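PDB 3DXL: long form salivary protein D7L1 from Aedes aegypti, which binds and sequesters biogenic amines and eicosanoids of the host response, such as serotonin, noradrenaline and leukotrienes, and so modulates blood feeding by female mosquitoes on vertebrates. Local coordinates for residues P3-F11 with L142-Y153. Numbering follows the deposited sequence.
Sequences PFDPEEMLF and LGKDIRQKKQSY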
ATOM      1  N   PRO A   3      10.143   9.053  -4.435  1.00 15.81           N
ATOM      2  CA  PRO A   3       9.207   8.809  -5.530  1.00 14.47           C
ATOM      3  C   PRO A   3       8.364   7.554  -5.264  1.00 13.10           C
ATOM      4  O   PRO A   3       8.687   6.756  -4.372  1.00 13.07           O
ATOM      5  CB  PRO A   3      10.131   8.565  -6.718  1.00 14.32           C
ATOM      6  CG  PRO A   3      11.350   7.929  -6.089  1.00 15.40           C
ATOM      7  CD  PRO A   3      11.515   8.629  -4.777  1.00 16.29           C
ATOM      8  N   PHE A   4       7.301   7.392  -6.037  1.00 12.19           N
ATOM      9  CA  PHE A   4       6.400   6.253  -5.914  1.00 11.28           C
ATOM     10  C   PHE A   4       6.344   5.491  -7.220  1.00 10.96           C
ATOM     11  O   PHE A   4       6.186   6.090  -8.293  1.00 10.90           O
ATOM     12  CB  PHE A   4       5.001   6.735  -5.547  1.00 12.14           C
ATOM     13  CG  PHE A   4       4.922   7.432  -4.227  1.00 12.35           C
ATOM     14  CD1 PHE A   4       5.017   6.716  -3.033  1.00 13.68           C
ATOM     15  CD2 PHE A   4       4.746   8.809  -4.166  1.00 13.46           C
ATOM     16  CE1 PHE A   4       4.935   7.370  -1.807  1.00 14.79           C
ATOM     17  CE2 PHE A   4       4.661   9.461  -2.946  1.00 14.37           C
ATOM     18  CZ  PHE A   4       4.757   8.745  -1.766  1.00 14.98           C
ATOM     19  N   ASP A   5       6.458   4.164  -7.134  1.00 10.30           N
ATOM     20  CA  ASP A   5       6.344   3.342  -8.318  1.00 10.51           C
ATOM     21  C   ASP A   5       4.865   3.039  -8.607  1.00  9.92           C
ATOM     22  O   ASP A   5       3.986   3.474  -7.850  1.00  9.58           O
ATOM     23  CB  ASP A   5       7.243   2.085  -8.224  1.00 10.15           C
ATOM     24  CG  ASP A   5       6.748   1.038  -7.219  1.00 10.50           C
ATOM     25  OD1 ASP A   5       5.537   0.980  -6.935  1.00 10.95           O
ATOM     26  OD2 ASP A   5       7.599   0.244  -6.750  1.00 11.75           O
ATOM     27  N   PRO A   6       4.569   2.362  -9.725  1.00 10.17           N
ATOM     28  CA  PRO A   6       3.156   2.125 -10.041  1.00 10.08           C
ATOM     29  C   PRO A   6       2.355   1.378  -8.977  1.00  9.72           C
ATOM     30  O   PRO A   6       1.178   1.693  -8.761  1.00  9.62           O
ATOM     31  CB  PRO A   6       3.219   1.332 -11.345  1.00 10.86           C
ATOM     32  CG  PRO A   6       4.474   1.847 -11.988  1.00 10.57           C
ATOM     33  CD  PRO A   6       5.443   1.938 -10.836  1.00 10.39           C
ATOM     34  N   GLU A   7       2.986   0.395  -8.330  1.00  9.48           N
ATOM     35  CA  GLU A   7       2.348  -0.376  -7.268  1.00  9.07           C
ATOM     36  C   GLU A   7       2.058   0.508  -6.064  1.00  8.52           C
ATOM     37  O   GLU A   7       1.008   0.391  -5.421  1.00  8.36           O
ATOM     38  CB  GLU A   7       3.245  -1.549  -6.867  1.00  9.12           C
ATOM     39  CG  GLU A   7       2.670  -2.439  -5.761  1.00  9.02           C
ATOM     40  CD  GLU A   7       2.866  -1.884  -4.349  1.00  9.11           C
ATOM     41  OE1 GLU A   7       3.808  -1.098  -4.117  1.00  9.47           O
ATOM     42  OE2 GLU A   7       2.104  -2.290  -3.444  1.00  9.65           O
ATOM     43  N   GLU A   8       2.992   1.400  -5.760  1.00  8.81           N
ATOM     44  CA  GLU A   8       2.834   2.282  -4.613  1.00  9.22           C
ATOM     45  C   GLU A   8       1.681   3.257  -4.811  1.00  8.99           C
ATOM     46  O   GLU A   8       0.938   3.536  -3.874  1.00  9.11           O
ATOM     47  CB  GLU A   8       4.138   3.004  -4.285  1.00  9.95           C
ATOM     48  CG  GLU A   8       5.189   2.058  -3.706  1.00 10.44           C
ATOM     49  CD  GLU A   8       6.557   2.680  -3.563  1.00 12.10           C
ATOM     50  OE1 GLU A   8       7.052   3.279  -4.541  1.00 11.82           O
ATOM     51  OE2 GLU A   8       7.174   2.532  -2.487  1.00 15.91           O
ATOM     52  N   MET A   9       1.528   3.767  -6.035  1.00  9.21           N
ATOM     53  CA  MET A   9       0.393   4.637  -6.337  1.00  8.93           C
ATOM     54  C   MET A   9      -0.914   3.856  -6.379  1.00  9.01           C
ATOM     55  O   MET A   9      -1.930   4.330  -5.882  1.00  8.86           O
ATOM     56  CB  MET A   9       0.613   5.435  -7.624  1.00  9.33           C
ATOM     57  CG  MET A   9       1.770   6.416  -7.526  1.00 10.41           C
ATOM     58  SD  MET A   9       1.694   7.530  -6.089  1.00 11.78           S
ATOM     59  CE  MET A   9       0.060   8.221  -6.237  1.00 12.86           C
ATOM     60  N   LEU A  10      -0.874   2.639  -6.920  1.00  8.86           N
ATOM     61  CA  LEU A  10      -2.070   1.808  -6.931  1.00  8.82           C
ATOM     62  C   LEU A  10      -2.516   1.533  -5.492  1.00  8.54           C
ATOM     63  O   LEU A  10      -3.710   1.584  -5.174  1.00  9.08           O
ATOM     64  CB  LEU A  10      -1.832   0.493  -7.681  1.00  9.51           C
ATOM     65  CG  LEU A  10      -3.051  -0.420  -7.834  1.00 10.24           C
ATOM     66  CD1 LEU A  10      -4.163   0.206  -8.707  1.00 10.96           C
ATOM     67  CD2 LEU A  10      -2.602  -1.749  -8.397  1.00 11.16           C
ATOM     68  N   PHE A  11      -1.554   1.242  -4.612  1.00  8.49           N
ATOM     69  CA  PHE A  11      -1.879   1.029  -3.213  1.00  8.43           C
ATOM     70  C   PHE A  11      -2.560   2.266  -2.617  1.00  8.78           C
ATOM     71  O   PHE A  11      -3.580   2.147  -1.941  1.00  8.97           O
ATOM     72  CB  PHE A  11      -0.642   0.668  -2.399  1.00  9.02           C
ATOM     73  CG  PHE A  11      -0.954   0.433  -0.963  1.00  9.84           C
ATOM     74  CD1 PHE A  11      -1.509  -0.776  -0.552  1.00 10.83           C
ATOM     75  CD2 PHE A  11      -0.759   1.434  -0.025  1.00 11.17           C
ATOM     76  CE1 PHE A  11      -1.850  -0.987   0.783  1.00 11.93           C
ATOM     77  CE2 PHE A  11      -1.089   1.235   1.312  1.00 12.15           C
ATOM     78  CZ  PHE A  11      -1.634   0.017   1.714  1.00 11.81           C
ATOM     79  N   LEU A 142       9.484  -3.482 -15.723  1.00 16.03           N
ATOM     80  CA  LEU A 142       9.851  -3.958 -14.390  1.00 16.02           C
ATOM     81  C   LEU A 142       9.672  -5.465 -14.194  1.00 15.84           C
ATOM     82  O   LEU A 142      10.474  -6.091 -13.501  1.00 15.91           O
ATOM     83  CB  LEU A 142       9.111  -3.151 -13.325  1.00 16.18           C
ATOM     84  CG  LEU A 142       9.479  -1.661 -13.285  1.00 17.04           C
ATOM     85  CD1 LEU A 142       8.459  -0.880 -12.475  1.00 16.52           C
ATOM     86  CD2 LEU A 142      10.887  -1.440 -12.752  1.00 18.76           C
ATOM     87  N   GLY A 143       8.654  -6.045 -14.824  1.00 14.97           N
ATOM     88  CA  GLY A 143       8.401  -7.482 -14.755  1.00 14.83           C
ATOM     89  C   GLY A 143       8.402  -8.033 -13.339  1.00 14.44           C
ATOM     90  O   GLY A 143       7.726  -7.507 -12.448  1.00 13.93           O
ATOM     91  N   LYS A 144       9.202  -9.079 -13.140  1.00 14.18           N
ATOM     92  CA  LYS A 144       9.307  -9.776 -11.848  1.00 14.64           C
ATOM     93  C   LYS A 144       9.825  -8.894 -10.707  1.00 13.86           C
ATOM     94  O   LYS A 144       9.758  -9.286  -9.545  1.00 13.31           O
ATOM     95  CB  LYS A 144      10.232 -10.993 -11.992  1.00 15.44           C
ATOM     96  CG  LYS A 144      11.704 -10.596 -12.197  1.00 17.02           C
ATOM     97  CD  LYS A 144      12.662 -11.777 -12.349  1.00 17.28           C
ATOM     98  CE  LYS A 144      14.111 -11.303 -12.502  1.00 19.72           C
ATOM     99  NZ  LYS A 144      14.557 -10.380 -11.415  1.00 21.31           N
ATOM    100  N   ASP A 145      10.356  -7.715 -11.026  1.00 13.06           N
ATOM    101  CA  ASP A 145      10.941  -6.868  -9.998  1.00 12.99           C
ATOM    102  C   ASP A 145       9.960  -5.957  -9.260  1.00 12.26           C
ATOM    103  O   ASP A 145      10.349  -5.286  -8.307  1.00 13.11           O
ATOM    104  CB  ASP A 145      12.099  -6.043 -10.565  1.00 13.77           C
ATOM    105  CG  ASP A 145      13.211  -6.907 -11.101  1.00 15.92           C
ATOM    106  OD1 ASP A 145      13.509  -7.973 -10.509  1.00 18.33           O
ATOM    107  OD2 ASP A 145      13.781  -6.532 -12.132  1.00 18.46           O
ATOM    108  N   ILE A 146       8.702  -5.949  -9.696  1.00 11.57           N
ATOM    109  CA  ILE A 146       7.652  -5.214  -8.999  1.00 10.95           C
ATOM    110  C   ILE A 146       6.452  -6.142  -8.865  1.00 10.10           C
ATOM    111  O   ILE A 146       6.206  -6.983  -9.731  1.00 10.02           O
ATOM    112  CB  ILE A 146       7.270  -3.901  -9.745  1.00 11.45           C
ATOM    113  CG1 ILE A 146       6.444  -2.974  -8.840  1.00 11.12           C
ATOM    114  CG2 ILE A 146       6.550  -4.213 -11.053  1.00 11.53           C
ATOM    115  CD1 ILE A 146       6.131  -1.621  -9.455  1.00 11.34           C
ATOM    116  N   ARG A 147       5.698  -5.987  -7.784  1.00  9.69           N
ATOM    117  CA  ARG A 147       4.437  -6.699  -7.702  1.00  9.41           C
ATOM    118  C   ARG A 147       3.534  -6.202  -8.846  1.00  9.42           C
ATOM    119  O   ARG A 147       3.322  -4.991  -9.022  1.00  9.12           O
ATOM    120  CB  ARG A 147       3.781  -6.469  -6.350  1.00  9.03           C
ATOM    121  CG  ARG A 147       2.413  -7.095  -6.187  1.00  8.71           C
ATOM    122  CD  ARG A 147       1.292  -6.107  -6.479  1.00  8.27           C
ATOM    123  NE  ARG A 147      -0.002  -6.768  -6.337  1.00  8.01           N
ATOM    124  CZ  ARG A 147      -1.155  -6.265  -6.764  1.00  6.82           C
ATOM    125  NH1 ARG A 147      -2.274  -6.955  -6.589  1.00  8.10           N
ATOM    126  NH2 ARG A 147      -1.192  -5.057  -7.343  1.00  8.49           N
ATOM    127  N   GLN A 148       3.000  -7.137  -9.622  1.00  9.68           N
ATOM    128  CA  GLN A 148       2.179  -6.830 -10.795  1.00 10.24           C
ATOM    129  C   GLN A 148       0.716  -6.732 -10.409  1.00 10.50           C
ATOM    130  O   GLN A 148       0.293  -7.242  -9.367  1.00  9.94           O
ATOM    131  CB  GLN A 148       2.365  -7.908 -11.868  1.00 10.56           C
ATOM    132  CG  GLN A 148       3.762  -7.981 -12.444  1.00 10.97           C
ATOM    133  CD  GLN A 148       4.044  -6.896 -13.463  1.00 11.08           C
ATOM    134  OE1 GLN A 148       3.154  -6.466 -14.203  1.00 12.24           O
ATOM    135  NE2 GLN A 148       5.290  -6.454 -13.512  1.00 11.71           N
ATOM    136  N   LYS A 149      -0.078  -6.060 -11.234  1.00 10.68           N
ATOM    137  CA  LYS A 149      -1.507  -6.017 -10.973  1.00 11.54           C
ATOM    138  C   LYS A 149      -2.060  -7.435 -10.903  1.00 10.51           C
ATOM    139  O   LYS A 149      -1.684  -8.300 -11.694  1.00 10.26           O
ATOM    140  CB  LYS A 149      -2.231  -5.192 -12.040  1.00 11.75           C
ATOM    141  CG  LYS A 149      -1.813  -3.726 -12.031  1.00 14.00           C
ATOM    142  CD  LYS A 149      -2.567  -2.886 -13.049  1.00 15.23           C
ATOM    143  CE  LYS A 149      -3.878  -2.399 -12.481  1.00 18.85           C
ATOM    144  NZ  LYS A 149      -4.497  -1.429 -13.416  1.00 20.39           N
ATOM    145  N   LYS A 150      -2.936  -7.659  -9.930  1.00  9.32           N
ATOM    146  CA  LYS A 150      -3.610  -8.942  -9.708  1.00  9.67           C
ATOM    147  C   LYS A 150      -2.672 -10.046  -9.191  1.00  8.91           C
ATOM    148  O   LYS A 150      -3.036 -11.233  -9.203  1.00 10.98           O
ATOM    149  CB  LYS A 150      -4.380  -9.406 -10.958  1.00 10.57           C
ATOM    150  CG  LYS A 150      -5.370  -8.383 -11.533  1.00 12.48           C
ATOM    151  CD  LYS A 150      -6.570  -8.125 -10.619  1.00 15.49           C
ATOM    152  CE  LYS A 150      -7.510  -9.335 -10.530  1.00 16.83           C
ATOM    153  NZ  LYS A 150      -8.104  -9.756 -11.839  1.00 17.61           N
ATOM    154  N   GLN A 151      -1.492  -9.660  -8.708  1.00  8.51           N
ATOM    155  CA  GLN A 151      -0.540 -10.624  -8.159  1.00  8.83           C
ATOM    156  C   GLN A 151      -0.520 -10.560  -6.630  1.00  8.65           C
ATOM    157  O   GLN A 151      -0.376  -9.495  -6.047  1.00  8.71           O
ATOM    158  CB  GLN A 151       0.863 -10.387  -8.722  1.00  9.13           C
ATOM    159  CG  GLN A 151       1.886 -11.395  -8.209  1.00  9.72           C
ATOM    160  CD  GLN A 151       3.282 -11.157  -8.743  1.00  9.19           C
ATOM    161  OE1 GLN A 151       3.682 -10.019  -9.015  1.00  9.84           O
ATOM    162  NE2 GLN A 151       4.051 -12.243  -8.866  1.00  9.60           N
ATOM    163  N   SER A 152      -0.658 -11.708  -5.973  1.00  8.63           N
ATOM    164  CA  SER A 152      -0.429 -11.762  -4.533  1.00  8.37           C
ATOM    165  C   SER A 152       0.900 -11.102  -4.188  1.00  8.30           C
ATOM    166  O   SER A 152       1.928 -11.427  -4.795  1.00  8.63           O
ATOM    167  CB  SER A 152      -0.366 -13.215  -4.098  1.00  8.97           C
ATOM    168  OG  SER A 152       0.152 -13.320  -2.782  1.00  9.41           O
ATOM    169  N   TYR A 153       0.911 -10.190  -3.219  1.00  8.01           N
ATOM    170  CA  TYR A 153       2.179  -9.582  -2.840  1.00  8.34           C
ATOM    171  C   TYR A 153       3.131 -10.631  -2.258  1.00  8.37           C
ATOM    172  O   TYR A 153       4.341 -10.580  -2.462  1.00  8.76           O
ATOM    173  CB  TYR A 153       2.016  -8.393  -1.875  1.00  8.79           C
ATOM    174  CG  TYR A 153       3.162  -7.412  -2.027  1.00  8.56           C
ATOM    175  CD1 TYR A 153       3.002  -6.242  -2.768  1.00  9.06           C
ATOM    176  CD2 TYR A 153       4.425  -7.677  -1.487  1.00  9.27           C
ATOM    177  CE1 TYR A 153       4.054  -5.360  -2.956  1.00  8.90           C
ATOM    178  CE2 TYR A 153       5.484  -6.815  -1.666  1.00  8.45           C
ATOM    179  CZ  TYR A 153       5.296  -5.651  -2.407  1.00  8.49           C
ATOM    180  OH  TYR A 153       6.347  -4.783  -2.602  1.00  9.76           O
TER
HETATM  181  O   HOH W   1       5.392  -2.181  -2.099  1.00 20.83           O
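Ile146 and Asp5 approach each other from opposite directions where the first helix of one odorant-binding-protein domain meets the loop between helices 132-142 and 153-161, and the pair illustrates how a capped helix start can serve as a docking surface. Asp5 and Glu8 form a capping box: Asp5 OD1 accepts from Glu8 N at 2.8 Å, and Glu8 OE1 takes Asp5 N through its anti lone pair. The Glu8 N bond probably limits rotation of the Asp5 carboxylate, and Ile146 CD1 comes to 3.5 Å from Asp5 CG. The extended Ile146 chain, with CG1 anti to the backbone N (chi1 -165°), carries that methyl past the Pro6 ring at CD and onto Glu7 CB. One turn along, Leu10 CD2 meets the Arg147 guanidinium at its edge, 3.7 Å from NH2. Arg147 bends at chi2 (-96°), and its NE donates to Gln151 O at 2.8 Å; Tyr274 adds a cation-pi contact. Lys149, part of the leukotriene E4 binding site, brings its CG to 4.2 Å from Leu10 CD2. Glu7 bends at chi2 toward Tyr153, its carboxylate plane 69° from the ring, while Arg198 and the Tyr274 hydroxyl hold OE2. The other oxygen reaches Tyr153 indirectly: one water donates to Glu7 OE1 at 2.8 Å and hydrogen-bonds with Tyr153 OH at the same distance.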